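Long-range contacts in putative molybdenum cofactor biosynthesis protein (Corynebacterium diphtheriae, PDB 2G2C), which is of unknown function but probably takes part in molybdenum cofactor biosynthesis through a probable molybdopterin-binding domain: residues K7-V12 and Q68-I73; A90-I95 and R121-V126. All coordinates share one frame; numbering follows the deposited sequence. Where two conformers were deposited one is given.

Contact 1. Residues K7-V12 and Q68-I73; sequences KSAIIV and QGARFI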
loop_
_atom_site.group_PDB
_atom_site.type_symbol
_atom_site.label_atom_id
_atom_site.label_comp_id
_atom_site.label_asym_id
_atom_site.label_seq_id
_atom_site.Cartn_x
_atom_site.Cartn_y
_atom_site.Cartn_z
ATOM N N LYS A 7 2.480 12.890 1.896
ATOM C CA LYS A 7 3.072 12.167 3.015
ATOM C C LYS A 7 2.759 10.690 2.854
ATOM O O LYS A 7 1.589 10.288 2.760
ATOM C CB LYS A 7 2.579 12.699 4.366
ATOM C CG LYS A 7 3.323 13.930 4.873
ATOM C CD LYS A 7 2.955 15.162 4.084
ATOM C CE LYS A 7 3.720 16.375 4.590
ATOM N NZ LYS A 7 4.033 17.282 3.459
ATOM N N SER A 8 3.819 9.889 2.823
ATOM C CA SER A 8 3.707 8.485 2.432
ATOM C C SER A 8 4.294 7.531 3.437
ATOM O O SER A 8 5.259 7.864 4.136
ATOM C CB SER A 8 4.338 8.215 1.057
ATOM O OG SER A 8 3.817 9.101 0.074
ATOM N N ALA A 9 3.743 6.324 3.469
ATOM C CA ALA A 9 4.281 5.259 4.328
ATOM C C ALA A 9 4.377 3.973 3.568
ATOM O O ALA A 9 3.470 3.616 2.768
ATOM C CB ALA A 9 3.419 5.053 5.600
ATOM N N ILE A 10 5.452 3.253 3.840
ATOM C CA ILE A 10 5.613 1.900 3.289
ATOM C C ILE A 10 5.531 0.869 4.411
ATOM O O ILE A 10 6.150 1.068 5.493
ATOM C CB ILE A 10 6.964 1.761 2.536
ATOM C CG1 ILE A 10 6.961 2.697 1.300
ATOM C CG2 ILE A 10 7.303 0.257 2.264
ATOM C CD1 ILE A 10 8.319 2.878 0.638
ATOM N N ILE A 11 4.782 -0.203 4.156
ATOM C CA ILE A 11 4.663 -1.304 5.135
ATOM C C ILE A 11 4.957 -2.610 4.428
ATOM O O ILE A 11 4.183 -3.047 3.567
ATOM C CB ILE A 11 3.239 -1.358 5.749
ATOM C CG1 ILE A 11 2.961 -0.025 6.465
ATOM C CG2 ILE A 11 3.109 -2.564 6.660
ATOM C CD1 ILE A 11 1.457 0.217 6.819
ATOM N N VAL A 12 6.122 -3.187 4.723
ATOM C CA VAL A 12 6.464 -4.453 4.100
ATOM C C VAL A 12 6.044 -5.583 5.053
ATOM O O VAL A 12 6.420 -5.597 6.210
ATOM C CB VAL A 12 7.979 -4.512 3.769
ATOM C CG1 VAL A 12 8.374 -5.902 3.350
ATOM C CG2 VAL A 12 8.314 -3.479 2.692
ATOM N N GLN A 68 0.198 9.331 12.012
ATOM C CA GLN A 68 1.376 10.175 11.751
ATOM C C GLN A 68 1.142 11.127 10.580
ATOM O O GLN A 68 1.991 11.992 10.285
ATOM C CB GLN A 68 2.605 9.303 11.547
ATOM C CG GLN A 68 2.922 8.535 12.849
ATOM C CD GLN A 68 4.248 7.807 12.883
ATOM O OE1 GLN A 68 5.011 7.789 11.906
ATOM N NE2 GLN A 68 4.535 7.185 14.037
ATOM N N GLY A 69 -0.017 11.007 9.939
ATOM C CA GLY A 69 -0.391 11.925 8.878
ATOM C C GLY A 69 -0.172 11.391 7.465
ATOM O O GLY A 69 -0.283 12.156 6.493
ATOM N N ALA A 70 0.185 10.106 7.322
ATOM C CA ALA A 70 0.345 9.594 5.943
ATOM C C ALA A 70 -0.973 9.637 5.172
ATOM O O ALA A 70 -2.038 9.252 5.687
ATOM C CB ALA A 70 0.870 8.183 5.977
ATOM N N ARG A 71 -0.870 10.155 3.952
ATOM C CA ARG A 71 -2.029 10.161 3.052
ATOM C C ARG A 71 -1.909 9.143 1.905
ATOM O O ARG A 71 -2.841 8.954 1.155
ATOM C CB ARG A 71 -2.360 11.564 2.539
ATOM C CG ARG A 71 -2.797 12.488 3.694
ATOM C CD ARG A 71 -3.409 13.747 3.132
ATOM N NE ARG A 71 -4.628 13.494 2.361
ATOM C CZ ARG A 71 -5.068 14.260 1.361
ATOM N NH1 ARG A 71 -4.412 15.396 1.021
ATOM N NH2 ARG A 71 -6.177 13.888 0.702
ATOM N N PHE A 72 -0.742 8.493 1.806
ATOM C CA PHE A 72 -0.553 7.427 0.827
ATOM C C PHE A 72 0.181 6.339 1.569
ATOM O O PHE A 72 1.257 6.589 2.117
ATOM C CB PHE A 72 0.263 7.909 -0.382
ATOM C CG PHE A 72 0.585 6.806 -1.346
ATOM C CD1 PHE A 72 -0.426 6.046 -1.910
ATOM C CD2 PHE A 72 1.899 6.483 -1.674
ATOM C CE1 PHE A 72 -0.142 4.993 -2.801
ATOM C CE2 PHE A 72 2.177 5.414 -2.564
ATOM C CZ PHE A 72 1.168 4.698 -3.128
ATOM N N ILE A 73 -0.432 5.162 1.657
ATOM C CA ILE A 73 0.164 4.036 2.340
ATOM C C ILE A 73 0.203 2.904 1.366
ATOM O O ILE A 73 -0.841 2.551 0.793
ATOM C CB ILE A 73 -0.699 3.627 3.570
ATOM C CG1 ILE A 73 -0.747 4.789 4.573
ATOM C CG2 ILE A 73 -0.138 2.347 4.197
ATOM C CD1 ILE A 73 -1.665 4.566 5.798
#
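Ser-8 OG meets the ring of Phe-72 at its edge and in its plane, 3.7 Å from CD2. The ring is swung there because CG lies anti to the backbone N (chi1 175°). The hydroxyl itself is hydrogen-bonded to the carbonyl of Ile-6. Behind this pair the two strands run parallel, Ser-8 level with Phe-72 and Ala-9 with Ile-73. Lys-7 O takes two backbone N-H groups: Phe-72 N at 3.1 Å, in the carbonyl plane, and Arg-71 N at 2.7 Å, tilted 29° from it. One step on, Ala-9 N gives a 2.8 Å bond to Phe-72 O, which Ser-8 CA-H also approaches. On the opposite face Ala-9 CB meets Ala-70 CB, of the loop leading into strand 72-76, at 4.1 Å, and Ile-11 reaches obliquely across with CD1 to touch Ile-73 CG2 at 3.7 Å. The charged ends turn outward: Lys-7 NZ pairs with Glu-44, while Arg-71 binds the carbonyl of Ala-133 and the carboxylate of Asp-165. Gly-69 closes helix 55-67 with a Schellman motif. Strand 42-51, that helix and strand 72-76 form a beta-alpha-beta crossover, with strand 5-13 between the two strands and parallel to both. The helix packs on the face carrying Ala-9, Ile-11 and Ile-73; helix 26-34 touches Phe-72 on the other.

Contact 2. Residues A90-I95 and R121-V126; sequences ATASFI and RGIVGV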
loop_
_atom_site.group_PDB
_atom_site.type_symbol
_atom_site.label_atom_id
_atom_site.label_comp_id
_atom_site.label_asym_id
_atom_site.label_seq_id
_atom_site.Cartn_x
_atom_site.Cartn_y
_atom_site.Cartn_z
ATOM N N ALA A 90 -7.003 -6.726 6.871
ATOM C CA ALA A 90 -6.583 -5.630 7.745
ATOM C C ALA A 90 -6.848 -4.275 7.047
ATOM O O ALA A 90 -7.358 -3.308 7.636
ATOM C CB ALA A 90 -5.075 -5.782 8.132
ATOM N N THR A 91 -6.499 -4.200 5.773
ATOM C CA THR A 91 -6.676 -2.973 5.037
ATOM C C THR A 91 -8.153 -2.577 4.935
ATOM O O THR A 91 -8.505 -1.401 5.118
ATOM C CB THR A 91 -6.040 -3.092 3.644
ATOM O OG1 THR A 91 -4.639 -3.363 3.794
ATOM C CG2 THR A 91 -6.275 -1.784 2.798
ATOM N N ALA A 92 -9.009 -3.555 4.627
ATOM C CA ALA A 92 -10.433 -3.308 4.414
ATOM C C ALA A 92 -11.041 -2.643 5.655
ATOM O O ALA A 92 -12.027 -1.863 5.535
ATOM C CB ALA A 92 -11.133 -4.601 4.132
ATOM N N SER A 93 -10.470 -2.944 6.834
ATOM C CA SER A 93 -11.052 -2.380 8.085
ATOM C C SER A 93 -10.993 -0.855 8.117
ATOM O O SER A 93 -11.744 -0.238 8.918
ATOM C CB SER A 93 -10.383 -2.960 9.340
ATOM O OG SER A 93 -9.077 -2.450 9.537
ATOM N N PHE A 94 -10.136 -0.248 7.268
ATOM C CA PHE A 94 -9.936 1.201 7.216
ATOM C C PHE A 94 -10.653 1.849 6.037
ATOM O O PHE A 94 -10.672 3.074 5.935
ATOM C CB PHE A 94 -8.463 1.537 7.040
ATOM C CG PHE A 94 -7.620 1.109 8.200
ATOM C CD1 PHE A 94 -7.461 1.959 9.307
ATOM C CD2 PHE A 94 -7.029 -0.159 8.227
ATOM C CE1 PHE A 94 -6.670 1.572 10.396
ATOM C CE2 PHE A 94 -6.244 -0.565 9.339
ATOM C CZ PHE A 94 -6.062 0.305 10.409
ATOM N N ILE A 95 -11.140 1.039 5.090
ATOM C CA ILE A 95 -11.561 1.621 3.808
ATOM C C ILE A 95 -12.965 2.179 3.876
ATOM O O ILE A 95 -13.916 1.507 4.341
ATOM C CB ILE A 95 -11.431 0.559 2.676
ATOM C CG1 ILE A 95 -9.945 0.164 2.498
ATOM C CG2 ILE A 95 -12.120 1.026 1.400
ATOM C CD1 ILE A 95 -9.016 1.372 2.294
ATOM N N ARG A 121 -5.053 -10.866 -3.440
ATOM C CA ARG A 121 -6.332 -10.392 -3.000
ATOM C C ARG A 121 -6.150 -8.948 -2.565
ATOM O O ARG A 121 -7.006 -8.405 -1.882
ATOM C CB ARG A 121 -6.754 -11.249 -1.849
ATOM C CG ARG A 121 -6.801 -12.722 -2.244
ATOM C CD ARG A 121 -7.347 -13.555 -1.107
ATOM N NE ARG A 121 -6.497 -13.385 0.079
ATOM C CZ ARG A 121 -6.868 -12.743 1.184
ATOM N NH1 ARG A 121 -8.077 -12.173 1.264
ATOM N NH2 ARG A 121 -5.999 -12.647 2.199
ATOM N N GLY A 122 -5.025 -8.327 -2.951
ATOM C CA GLY A 122 -4.725 -6.965 -2.488
ATOM C C GLY A 122 -5.789 -5.991 -2.918
ATOM O O GLY A 122 -6.274 -6.086 -4.057
ATOM N N ILE A 123 -6.165 -5.069 -2.009
ATOM C CA ILE A 123 -7.165 -4.065 -2.355
ATOM C C ILE A 123 -6.565 -2.662 -2.500
ATOM O O ILE A 123 -5.416 -2.411 -2.115
ATOM C CB ILE A 123 -8.396 -4.098 -1.396
ATOM C CG1 ILE A 123 -7.949 -3.765 0.016
ATOM C CG2 ILE A 123 -9.077 -5.467 -1.506
ATOM C CD1 ILE A 123 -9.132 -3.554 0.968
ATOM N N VAL A 124 -7.378 -1.760 -3.058
ATOM C CA VAL A 124 -7.042 -0.339 -3.166
ATOM C C VAL A 124 -8.251 0.428 -2.697
ATOM O O VAL A 124 -9.369 0.118 -3.087
ATOM C CB VAL A 124 -6.745 0.111 -4.632
ATOM C CG1 VAL A 124 -6.399 1.598 -4.696
ATOM C CG2 VAL A 124 -5.580 -0.741 -5.207
ATOM N N GLY A 125 -8.037 1.446 -1.873
ATOM C CA GLY A 125 -9.202 2.238 -1.464
ATOM C C GLY A 125 -8.804 3.482 -0.742
ATOM O O GLY A 125 -7.605 3.654 -0.429
ATOM N N VAL A 126 -9.796 4.322 -0.409
ATOM C CA VAL A 126 -9.476 5.535 0.382
ATOM C C VAL A 126 -10.181 5.493 1.727
ATOM O O VAL A 126 -11.192 4.805 1.871
ATOM C CB VAL A 126 -9.889 6.847 -0.371
ATOM C CG1 VAL A 126 -9.079 7.042 -1.639
ATOM C CG2 VAL A 126 -11.364 6.850 -0.740
#
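Apolar contact dominates between 90-95 and 121-126, and Ile-123 is at its centre. Its CG1 sits between the backbone N and the carbonyl carbon (chi1 63°), a crowded position that, with chi2 extended, carries CD1 to Thr-91 and Ala-92. There CD1 lies 3.9 Å from Ala-92 CB and 3.7 Å from Ala-92 N, while CG1 is 3.8 Å from Thr-91 CG2. That methyl, anti to the backbone N (OG1 chi1 -60°), faces Ile-123, whereas Thr-91 OG1 bonds Thr-87 O and Asn-138 ND2. Ile-95 brings its CG1 to 4.1 Å from the same Ile-123 CD1.

Side chain also meets backbone: Ile-95 CD1 lies 3.7 Å from Gly-125 C, against the bare main chain of the glycine.

Hydrogen bonds between the two segments are absent. Within 90-95, Ala-90 O receives both Ser-93 N and Ser-93 OG, the latter at 2.7 Å, and Ile-95 N bonds to Ala-92 O in a type I turn that brings Ile-95 round to the strand.

With Thr-91 OG1 engaged away from Ile-123, what joins helix 87-92 and the turn after it to strand 124-126 and its approach is van der Waals contact, hydrocarbon on hydrocarbon and on the Gly-125 backbone.

In the fold
From the N terminus, strand 5-13 is laid down first, and the chain then passes through strand 42-51 and helix 55-67 before contact 1 closes the loop by setting strand 72-76 beside 5-13. Contact 2 opens only afterwards, on helix 87-92, which follows that strand; it closes after strand 97-98 and helix 100-109, when the chain returns as strand 124-126. The two loops are therefore in series, neither nested nor crossed. Their centres lie 14 Å apart and they do not touch, yet both reach the same mixed sheet: contact 1 joins two neighbouring parallel strands, and contact 2 ties a helix end to the antiparallel strand 124-126, with strand 135-139 between 72-76 and 124-126.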